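Local coordinates for protein endo-1,4-b-d-mannanase (Trichoderma reesei, PDB 1QNR) that hydrolyses internal beta-1,4-mannosidic linkages in mannan polysaccharides as a glycoside hydrolase of family 5, at residues A[87-90]-A[91-94]; A[118-121]-A[122-126]; A[222-226]-A[227-231]; A[185-188]-A[189-193]. All blocks are in the same frame, centred on the assembly; numbering follows the deposited sequence.

Contact 1. Residues A[87-90]-A[91-94]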
loop_
_atom_site.group_PDB
_atom_site.type_symbol
_atom_site.label_atom_id
_atom_site.label_comp_id
_atom_site.label_asym_id
_atom_site.label_seq_id
_atom_site.Cartn_x
_atom_site.Cartn_y
_atom_site.Cartn_z
ATOM N N ASP A 87 -1.006 -21.146 -10.165
ATOM C CA ASP A 87 -2.187 -20.510 -9.568
ATOM C C ASP A 87 -1.769 -19.841 -8.248
ATOM O O ASP A 87 -2.674 -19.541 -7.432
ATOM C CB ASP A 87 -3.279 -21.564 -9.310
ATOM C CG ASP A 87 -2.823 -22.802 -8.549
ATOM O OD1 ASP A 87 -1.663 -22.978 -8.094
ATOM O OD2 ASP A 87 -3.671 -23.759 -8.387
ATOM N N GLY A 88 -0.478 -19.596 -8.055
ATOM C CA GLY A 88 -0.000 -18.971 -6.837
ATOM C C GLY A 88 0.915 -17.804 -7.065
ATOM O O GLY A 88 0.541 -16.945 -7.947
ATOM N N LEU A 89 2.096 -17.692 -6.500
ATOM C CA LEU A 89 2.966 -16.491 -6.647
ATOM C C LEU A 89 3.469 -16.272 -8.050
ATOM O O LEU A 89 3.989 -15.196 -8.290
ATOM C CB LEU A 89 4.069 -16.574 -5.587
ATOM C CG LEU A 89 3.629 -16.243 -4.158
ATOM C CD1 LEU A 89 4.716 -16.666 -3.159
ATOM C CD2 LEU A 89 3.236 -14.787 -3.991
ATOM N N GLN A 90 3.375 -17.270 -8.957
ATOM C CA GLN A 90 3.717 -16.938 -10.359
ATOM C C GLN A 90 2.815 -15.883 -10.913
ATOM O O GLN A 90 3.299 -15.175 -11.880
ATOM C CB GLN A 90 3.627 -18.255 -11.198
ATOM C CG GLN A 90 4.662 -19.292 -10.821
ATOM C CD GLN A 90 4.630 -20.555 -11.693
ATOM O OE1 GLN A 90 4.287 -20.427 -12.869
ATOM N NE2 GLN A 90 5.041 -21.670 -11.133
ATOM N N THR A 91 1.596 -15.565 -10.500
ATOM C CA THR A 91 0.796 -14.440 -10.975
ATOM C C THR A 91 1.500 -13.142 -10.535
ATOM O O THR A 91 1.614 -12.204 -11.346
ATOM C CB THR A 91 -0.733 -14.332 -10.614
ATOM O OG1 THR A 91 -0.839 -14.219 -9.158
ATOM C CG2 THR A 91 -1.348 -15.701 -10.954
ATOM N N LEU A 92 1.977 -13.078 -9.259
ATOM C CA LEU A 92 2.755 -11.864 -8.847
ATOM C C LEU A 92 4.113 -11.770 -9.568
ATOM O O LEU A 92 4.505 -10.606 -9.904
ATOM C CB LEU A 92 2.965 -11.933 -7.322
ATOM C CG LEU A 92 3.578 -10.676 -6.662
ATOM C CD1 LEU A 92 2.728 -9.419 -6.872
ATOM C CD2 LEU A 92 3.748 -10.936 -5.145
ATOM N N ASP A 93 4.703 -12.910 -9.957
ATOM C CA ASP A 93 5.981 -12.778 -10.701
ATOM C C ASP A 93 5.745 -12.018 -12.018
ATOM O O ASP A 93 6.585 -11.221 -12.477
ATOM C CB ASP A 93 6.551 -14.159 -11.078
ATOM C CG ASP A 93 7.044 -15.002 -9.934
ATOM O OD1 ASP A 93 7.265 -14.487 -8.817
ATOM O OD2 ASP A 93 7.294 -16.223 -10.192
ATOM N N TYR A 94 4.614 -12.271 -12.710
ATOM C CA TYR A 94 4.340 -11.583 -13.976
ATOM C C TYR A 94 4.131 -10.085 -13.793
ATOM O O TYR A 94 4.467 -9.245 -14.618
ATOM C CB TYR A 94 3.214 -12.280 -14.802
ATOM C CG TYR A 94 3.240 -11.694 -16.233
ATOM C CD1 TYR A 94 4.221 -12.117 -17.148
ATOM C CD2 TYR A 94 2.400 -10.663 -16.628
ATOM C CE1 TYR A 94 4.311 -11.556 -18.418
ATOM C CE2 TYR A 94 2.496 -10.101 -17.892
ATOM C CZ TYR A 94 3.445 -10.547 -18.778
ATOM O OH TYR A 94 3.531 -10.027 -20.077
#

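Contact 2. Residues A[118-121]-A[122-126]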
loop_
_atom_site.group_PDB
_atom_site.type_symbol
_atom_site.label_atom_id
_atom_site.label_comp_id
_atom_site.label_asym_id
_atom_site.label_seq_id
_atom_site.Cartn_x
_atom_site.Cartn_y
_atom_site.Cartn_z
ATOM N N GLY A 118 -8.344 -12.892 3.058
ATOM C CA GLY A 118 -7.906 -13.614 4.267
ATOM C C GLY A 118 -7.605 -12.734 5.449
ATOM O O GLY A 118 -8.326 -12.680 6.455
ATOM N N GLY A 119 -6.474 -12.005 5.399
ATOM C CA GLY A 119 -6.108 -11.035 6.419
ATOM C C GLY A 119 -5.655 -11.700 7.722
ATOM O O GLY A 119 -5.543 -12.936 7.876
ATOM N N ILE A 120 -5.553 -10.832 8.765
ATOM C CA ILE A 120 -5.274 -11.217 10.152
ATOM C C ILE A 120 -6.311 -12.307 10.520
ATOM O O ILE A 120 -5.944 -13.271 11.234
ATOM C CB ILE A 120 -5.321 -10.007 11.113
ATOM C CG1 ILE A 120 -3.990 -9.230 10.910
ATOM C CG2 ILE A 120 -5.509 -10.473 12.587
ATOM C CD1 ILE A 120 -3.841 -7.932 11.728
ATOM N N ASN A 121 -7.588 -12.164 10.134
ATOM C CA ASN A 121 -8.617 -13.171 10.493
ATOM C C ASN A 121 -8.272 -14.555 10.002
ATOM O O ASN A 121 -8.538 -15.554 10.740
ATOM C CB ASN A 121 -10.004 -12.731 9.948
ATOM C CG ASN A 121 -11.114 -13.710 10.334
ATOM O OD1 ASN A 121 -11.721 -14.389 9.487
ATOM N ND2 ASN A 121 -11.380 -13.655 11.603
ATOM N N ALA A 122 -7.637 -14.740 8.839
ATOM C CA ALA A 122 -7.256 -16.093 8.374
ATOM C C ALA A 122 -6.169 -16.641 9.308
ATOM O O ALA A 122 -6.129 -17.885 9.577
ATOM C CB ALA A 122 -6.772 -16.016 6.927
ATOM N N TYR A 123 -5.210 -15.840 9.818
ATOM C CA TYR A 123 -4.253 -16.308 10.835
ATOM C C TYR A 123 -4.965 -16.653 12.127
ATOM O O TYR A 123 -4.593 -17.703 12.737
ATOM C CB TYR A 123 -3.194 -15.218 11.019
ATOM C CG TYR A 123 -2.158 -15.017 9.953
ATOM C CD1 TYR A 123 -2.439 -14.218 8.838
ATOM C CD2 TYR A 123 -0.865 -15.610 10.022
ATOM C CE1 TYR A 123 -1.497 -14.017 7.829
ATOM C CE2 TYR A 123 0.097 -15.423 9.034
ATOM C CZ TYR A 123 -0.229 -14.592 7.961
ATOM O OH TYR A 123 0.743 -14.400 6.985
ATOM N N VAL A 124 -5.937 -15.861 12.599
ATOM C CA VAL A 124 -6.659 -16.197 13.840
ATOM C C VAL A 124 -7.391 -17.531 13.674
ATOM O O VAL A 124 -7.365 -18.377 14.610
ATOM C CB VAL A 124 -7.689 -15.063 14.142
ATOM C CG1 VAL A 124 -8.683 -15.464 15.240
ATOM C CG2 VAL A 124 -6.904 -13.797 14.513
ATOM N N ASN A 125 -7.979 -17.815 12.542
ATOM C CA ASN A 125 -8.669 -19.123 12.355
ATOM C C ASN A 125 -7.676 -20.297 12.502
ATOM O O ASN A 125 -8.087 -21.370 13.023
ATOM C CB ASN A 125 -9.284 -19.196 10.927
ATOM C CG ASN A 125 -10.527 -18.357 10.741
ATOM O OD1 ASN A 125 -11.181 -17.965 11.726
ATOM N ND2 ASN A 125 -10.864 -18.056 9.483
ATOM N N ALA A 126 -6.424 -20.151 12.040
ATOM C CA ALA A 126 -5.474 -21.242 12.096
ATOM C C ALA A 126 -4.747 -21.316 13.438
ATOM O O ALA A 126 -4.431 -22.440 13.878
ATOM C CB ALA A 126 -4.376 -21.059 11.033
HETATM O O HOH W 1 -13.338 -16.834 8.392
HETATM O O HOH W 2 -12.226 -15.937 13.277
#

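Contact 3. Residues A[222-226]-A[227-231]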
loop_
_atom_site.group_PDB
_atom_site.type_symbol
_atom_site.label_atom_id
_atom_site.label_comp_id
_atom_site.label_asym_id
_atom_site.label_seq_id
_atom_site.Cartn_x
_atom_site.Cartn_y
_atom_site.Cartn_z
ATOM N N GLU A 222 -7.216 3.273 17.898
ATOM C CA GLU A 222 -6.936 2.181 16.935
ATOM C C GLU A 222 -5.535 1.637 17.116
ATOM O O GLU A 222 -5.058 0.888 16.225
ATOM C CB GLU A 222 -7.217 2.632 15.484
ATOM C CG GLU A 222 -8.685 3.070 15.263
ATOM C CD GLU A 222 -9.699 1.974 15.531
ATOM O OE1 GLU A 222 -9.381 0.762 15.592
ATOM O OE2 GLU A 222 -10.909 2.336 15.726
ATOM N N GLY A 223 -4.884 1.930 18.268
ATOM C CA GLY A 223 -3.570 1.316 18.505
ATOM C C GLY A 223 -2.379 1.918 17.773
ATOM O O GLY A 223 -1.299 1.284 17.821
ATOM N N THR A 224 -2.574 3.056 17.050
ATOM C CA THR A 224 -1.392 3.617 16.323
ATOM C C THR A 224 -1.105 5.042 16.728
ATOM O O THR A 224 -2.050 5.782 17.093
ATOM C CB THR A 224 -1.606 3.540 14.778
ATOM O OG1 THR A 224 -2.786 4.297 14.393
ATOM C CG2 THR A 224 -1.839 2.089 14.300
ATOM N N ASP A 225 0.198 5.378 16.809
ATOM C CA ASP A 225 0.677 6.731 17.120
ATOM C C ASP A 225 1.579 7.104 15.930
ATOM O O ASP A 225 2.676 6.538 15.798
ATOM C CB ASP A 225 1.419 6.692 18.471
ATOM C CG ASP A 225 1.928 8.060 18.911
ATOM O OD1 ASP A 225 2.405 8.843 18.077
ATOM O OD2 ASP A 225 1.871 8.398 20.136
ATOM N N PHE A 226 1.076 7.982 15.057
ATOM C CA PHE A 226 1.812 8.297 13.817
ATOM C C PHE A 226 3.216 8.802 14.031
ATOM O O PHE A 226 4.182 8.310 13.374
ATOM C CB PHE A 226 1.029 9.330 12.962
ATOM C CG PHE A 226 1.637 9.540 11.602
ATOM C CD1 PHE A 226 1.510 8.532 10.637
ATOM C CD2 PHE A 226 2.282 10.731 11.284
ATOM C CE1 PHE A 226 2.011 8.742 9.354
ATOM C CE2 PHE A 226 2.821 10.905 9.984
ATOM C CZ PHE A 226 2.716 9.882 9.013
ATOM N N ALA A 227 3.375 9.766 14.963
ATOM C CA ALA A 227 4.726 10.290 15.232
ATOM C C ALA A 227 5.688 9.250 15.804
ATOM O O ALA A 227 6.887 9.214 15.424
ATOM C CB ALA A 227 4.650 11.543 16.102
ATOM N N LYS A 228 5.210 8.369 16.673
ATOM C CA LYS A 228 6.045 7.301 17.224
ATOM C C LYS A 228 6.462 6.312 16.113
ATOM O O LYS A 228 7.606 5.847 16.019
ATOM C CB LYS A 228 5.369 6.510 18.363
ATOM C CG LYS A 228 5.362 7.352 19.666
ATOM C CD LYS A 228 4.852 6.484 20.823
ATOM C CE LYS A 228 4.882 7.363 22.093
ATOM N NZ LYS A 228 4.575 6.520 23.306
ATOM N N ASN A 229 5.527 5.968 15.200
ATOM C CA ASN A 229 5.832 5.005 14.169
ATOM C C ASN A 229 6.863 5.557 13.174
ATOM O O ASN A 229 7.807 4.791 12.788
ATOM C CB ASN A 229 4.569 4.550 13.414
ATOM C CG ASN A 229 3.602 3.757 14.249
ATOM O OD1 ASN A 229 3.990 3.063 15.212
ATOM N ND2 ASN A 229 2.275 3.756 13.917
ATOM N N VAL A 230 6.673 6.841 12.759
ATOM C CA VAL A 230 7.627 7.277 11.702
ATOM C C VAL A 230 9.026 7.540 12.252
ATOM O O VAL A 230 9.935 7.674 11.430
ATOM C CB VAL A 230 7.134 8.552 10.995
ATOM C CG1 VAL A 230 5.861 8.305 10.219
ATOM C CG2 VAL A 230 6.944 9.762 11.900
ATOM N N GLN A 231 9.269 7.529 13.537
ATOM C CA GLN A 231 10.583 7.649 14.143
ATOM C C GLN A 231 11.326 6.328 14.190
ATOM O O GLN A 231 12.543 6.315 14.463
ATOM C CB GLN A 231 10.485 8.231 15.600
ATOM C CG GLN A 231 10.115 9.685 15.423
ATOM C CD GLN A 231 9.556 10.454 16.586
ATOM O OE1 GLN A 231 8.908 11.488 16.292
ATOM N NE2 GLN A 231 9.761 9.986 17.798
HETATM O O HOH W 3 1.767 2.842 16.952
HETATM O O HOH W 4 1.320 10.858 16.726
#

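Contact 4. Residues A[185-188]-A[189-193]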
loop_
_atom_site.group_PDB
_atom_site.type_symbol
_atom_site.label_atom_id
_atom_site.label_comp_id
_atom_site.label_asym_id
_atom_site.label_seq_id
_atom_site.Cartn_x
_atom_site.Cartn_y
_atom_site.Cartn_z
ATOM N N THR A 185 8.889 -2.423 14.632
ATOM C CA THR A 185 10.344 -2.340 14.779
ATOM C C THR A 185 10.959 -3.693 14.460
ATOM O O THR A 185 11.951 -3.777 13.619
ATOM C CB THR A 185 10.669 -1.899 16.249
ATOM O OG1 THR A 185 10.195 -0.588 16.477
ATOM C CG2 THR A 185 12.184 -1.928 16.521
ATOM N N SER A 186 10.511 -4.781 15.062
ATOM C CA SER A 186 11.084 -6.107 14.821
ATOM C C SER A 186 10.893 -6.603 13.389
ATOM O O SER A 186 11.862 -7.143 12.758
ATOM C CB SER A 186 10.440 -7.130 15.793
ATOM O OG SER A 186 11.138 -8.360 15.617
ATOM N N VAL A 187 9.665 -6.422 12.814
ATOM C CA VAL A 187 9.462 -6.965 11.458
ATOM C C VAL A 187 10.248 -6.134 10.450
ATOM O O VAL A 187 10.825 -6.743 9.507
ATOM C CB VAL A 187 7.962 -7.002 11.091
ATOM C CG1 VAL A 187 7.712 -7.417 9.635
ATOM C CG2 VAL A 187 7.174 -7.954 12.021
ATOM N N SER A 188 10.313 -4.815 10.566
ATOM C CA SER A 188 11.099 -4.031 9.545
ATOM C C SER A 188 12.576 -4.378 9.665
ATOM O O SER A 188 13.257 -4.387 8.651
ATOM C CB SER A 188 10.832 -2.532 9.653
ATOM O OG SER A 188 11.157 -1.972 10.977
ATOM N N GLN A 189 13.129 -4.571 10.879
ATOM C CA GLN A 189 14.512 -5.085 10.989
ATOM C C GLN A 189 14.664 -6.412 10.284
ATOM O O GLN A 189 15.699 -6.633 9.562
ATOM C CB GLN A 189 14.944 -5.253 12.485
ATOM C CG GLN A 189 15.190 -3.961 13.224
ATOM C CD GLN A 189 15.435 -4.195 14.726
ATOM O OE1 GLN A 189 15.660 -5.344 15.161
ATOM N NE2 GLN A 189 15.435 -3.114 15.465
ATOM N N TYR A 190 13.695 -7.335 10.373
ATOM C CA TYR A 190 13.782 -8.623 9.648
ATOM C C TYR A 190 13.780 -8.416 8.156
ATOM O O TYR A 190 14.595 -9.038 7.412
ATOM C CB TYR A 190 12.603 -9.519 10.102
ATOM C CG TYR A 190 12.542 -10.865 9.400
ATOM C CD1 TYR A 190 13.641 -11.734 9.518
ATOM C CD2 TYR A 190 11.488 -11.316 8.611
ATOM C CE1 TYR A 190 13.719 -12.984 8.869
ATOM C CE2 TYR A 190 11.475 -12.569 8.001
ATOM C CZ TYR A 190 12.620 -13.347 8.113
ATOM O OH TYR A 190 12.636 -14.589 7.439
ATOM N N VAL A 191 12.908 -7.555 7.624
ATOM C CA VAL A 191 12.900 -7.309 6.163
ATOM C C VAL A 191 14.246 -6.748 5.715
ATOM O O VAL A 191 14.806 -7.228 4.683
ATOM C CB VAL A 191 11.764 -6.316 5.755
ATOM C CG1 VAL A 191 11.785 -6.006 4.237
ATOM C CG2 VAL A 191 10.389 -6.914 6.093
ATOM N N LYS A 192 14.828 -5.809 6.464
ATOM C CA LYS A 192 16.153 -5.256 6.104
ATOM C C LYS A 192 17.244 -6.326 6.135
ATOM O O LYS A 192 18.255 -6.242 5.368
ATOM C CB LYS A 192 16.529 -4.057 6.991
ATOM C CG LYS A 192 15.597 -2.838 6.772
ATOM C CD LYS A 192 15.854 -2.149 5.435
ATOM C CE LYS A 192 15.279 -0.715 5.466
ATOM N NZ LYS A 192 15.416 0.017 4.167
ATOM N N SER A 193 17.085 -7.370 6.970
ATOM C CA SER A 193 18.085 -8.473 7.027
ATOM C C SER A 193 18.001 -9.389 5.822
ATOM O O SER A 193 18.954 -10.160 5.545
ATOM C CB SER A 193 17.875 -9.327 8.316
ATOM O OG SER A 193 16.827 -10.318 8.248
#

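Contact 1. Residues A[87-90]-A[91-94]
G88 and L89 meet T91, L92 and D93 in a local helix-start contact, where the loop after strand 81-82 turns into helix 90-102. The evidence is in the backbone: G88 O accepts from T91 N at 3.1 Å, an i to i+3 bond, and the i to i+4 series starts at the next carbonyl, where L89 O takes D93 N at 2.9 Å. Q90 O continues the series with Y94 N at 3.3 Å. D93 folds back toward the turn because its CG stands anti to the carbonyl carbon (chi1 -68°), which sets the carboxylate alongside the start of the helix, with OD2 3.7 Å from Q90 CA. The amide plane of Q90 and this carboxylate plane are 2° apart, yet between the side chains the approach is from CG of Q90, 4.1 Å from OD2 of D93; Q90 NE2 turns instead to T84 O. In this TIM barrel the helix belongs to the outer layer, and D93 ties it to helix 138-155, OD1 forming a salt bridge with R154 and accepting from the Y155 hydroxyl. An asparagine in its place would probably leave R154 without its charged mate and weaken the tie between the two helices. On the buried flank L89 and L92 lie side by side and point the same way, CD2 to CD2 at 4.1 Å, L89 resting on Y147 and L92 on Y155. T91 sends OG1 to S30 O, while the Y94 ring stacks on H35 and its hydroxyl binds D39.

Contact 2. Residues A[118-121]-A[122-126]
G118 and G119 both turn their carbonyls to A122 N, so the first turn of helix 119-127 opens with a forked bond: 3.2 Å from A122 N to G118 O and 2.9 Å to G119 O. The N-H...O angles, 140° at G118 O and 132° at G119 O, are the evidence for one hydrogen shared on two bent paths. G118 has a positive phi, and a side chain there would jam against the preceding carbonyl oxygen. Regular geometry follows, V124 N meeting I120 O and N125 N meeting N121 O, each at 2.9 Å. Beside the first of these the CG2 branches of I120 and V124 touch at 4.1 Å. On the exposed flank N125 has CG anti to its carbonyl carbon (chi1 -74°), which brings the amide beside the backbone oxygen of N121, CG to O 3.4 Å. The two side-chain amides stay apart, N121 OD1 being 3.8 Å from N125 ND2, and two waters bridge them: one joins N121 OD1 to N125 ND2, the other N121 ND2 to N125 OD1. The Y123 ring presents its edge to G119 O. Within the family 5 TIM-barrel domain, N62 binds N125 ND2 and A122 O, Y123 reaches Q73 and meets W134 edge to face, and A122 and Y123 rest on D60 of strand 60-61.

Contact 3. Residues A[222-226]-A[227-231]
The side chain of D225 has CG anti to its own nitrogen (chi1 -178°), a torsion that swings the carboxylate forward over the first turn of helix 226-230 and onto K228 N. This is an N-cap: OD1 accepts from K228 N at 3.2 Å with a straight N-H path of 164°, although the donor comes from above the carboxylate plane. A water donates to the same OD1 at 2.7 Å and accepts from A227 N, so two first-turn amides are served. The aliphatic chain of K228 runs across the carboxylate, its CG 3.6 Å from D225 CG, while NZ stays 4.6 Å from OD2, too far for a salt bridge. A valine in place of D225 would probably leave K228 N without its side-chain cap and take away the acceptor that holds the water on A227 N. A second water links D225 N with N229 OD1, and N229 itself packs against I180 and V181 of helix 178-194. F226 turns inward to helix 253-267, touching A264 and C265 and meeting H261 edge to face. Over one face of its ring sits V230 CG1, a CH-pi contact 4.0 Å from the centroid and 19° off the ring normal.

Contact 4. Residues A[185-188]-A[189-193]
V187 and V191 belong to the inward flank of helix 178-194, whereas T185 and Q189 meet on a side that opens to solvent. The helix is the crossover of the beta-alpha-beta unit formed with strands 161-165 and 199-201, as in a TIM barrel. Its backbone is regular, with i to i+4 bonds from Q189 N to T185 O, Y190 N to S186 O and K192 N to S188 O. Among them V191 N reaches V187 O at 2.9 Å. The tight side is marked by burial and by its many neighbours: S188 and V191 both lie against V200, S188 also meets L235, and V187 is covered by L166, Y144 and R145. The two valines hardly touch each other, CG1 of V187 to CG2 of V191 being 4.5 Å apart. S188 carries OG between the backbone nitrogen and the carbonyl carbon (chi1 59°), which lets this hydroxyl meet A184 O and S234 OG. On the other side Q189 is exposed and T185 partly so. Their side chains lie side by side and point the same way, and within the contact the amide end makes one van der Waals touch, NE2 to T185 CG2 at 3.6 Å, while Q189 CG covers T185 O at 3.3 Å. T185 OG1 turns back to V181 O. Near the helix end S193 OG donates to Y190 O at 2.7 Å in the carbonyl plane, and K192 NZ pairs with D236. With its hydroxyl satisfied by A184 O and S234 OG, S188 can be buried beside the valines, which pack between strand 199-201 and helix 138-155.

In the fold
All four are local contacts on or at the start of a helix, 17 to 19 Å from the centre of the chain, and none touches another. Each sets a buried face (L89/L92, I120/Y123, F226/V230, V187/V191) against exposed residues: Q90, N121/N125, K228 and Q189. Contacts 1, 2 and 3 begin helices differently: by a backbone carbonyl, by two glycine carbonyls sharing one amide, and by an aspartate cap with water. Contact 4 lies within helix 178-194, toward its C-terminal end; N229 of contact 3, the nearest neighbour with centres 17 Å apart, touches that helix. Contacts 1 and 4 both meet helix 138-155, combining packing with polar ties: D93 to R154 and Y155, S186 to R145.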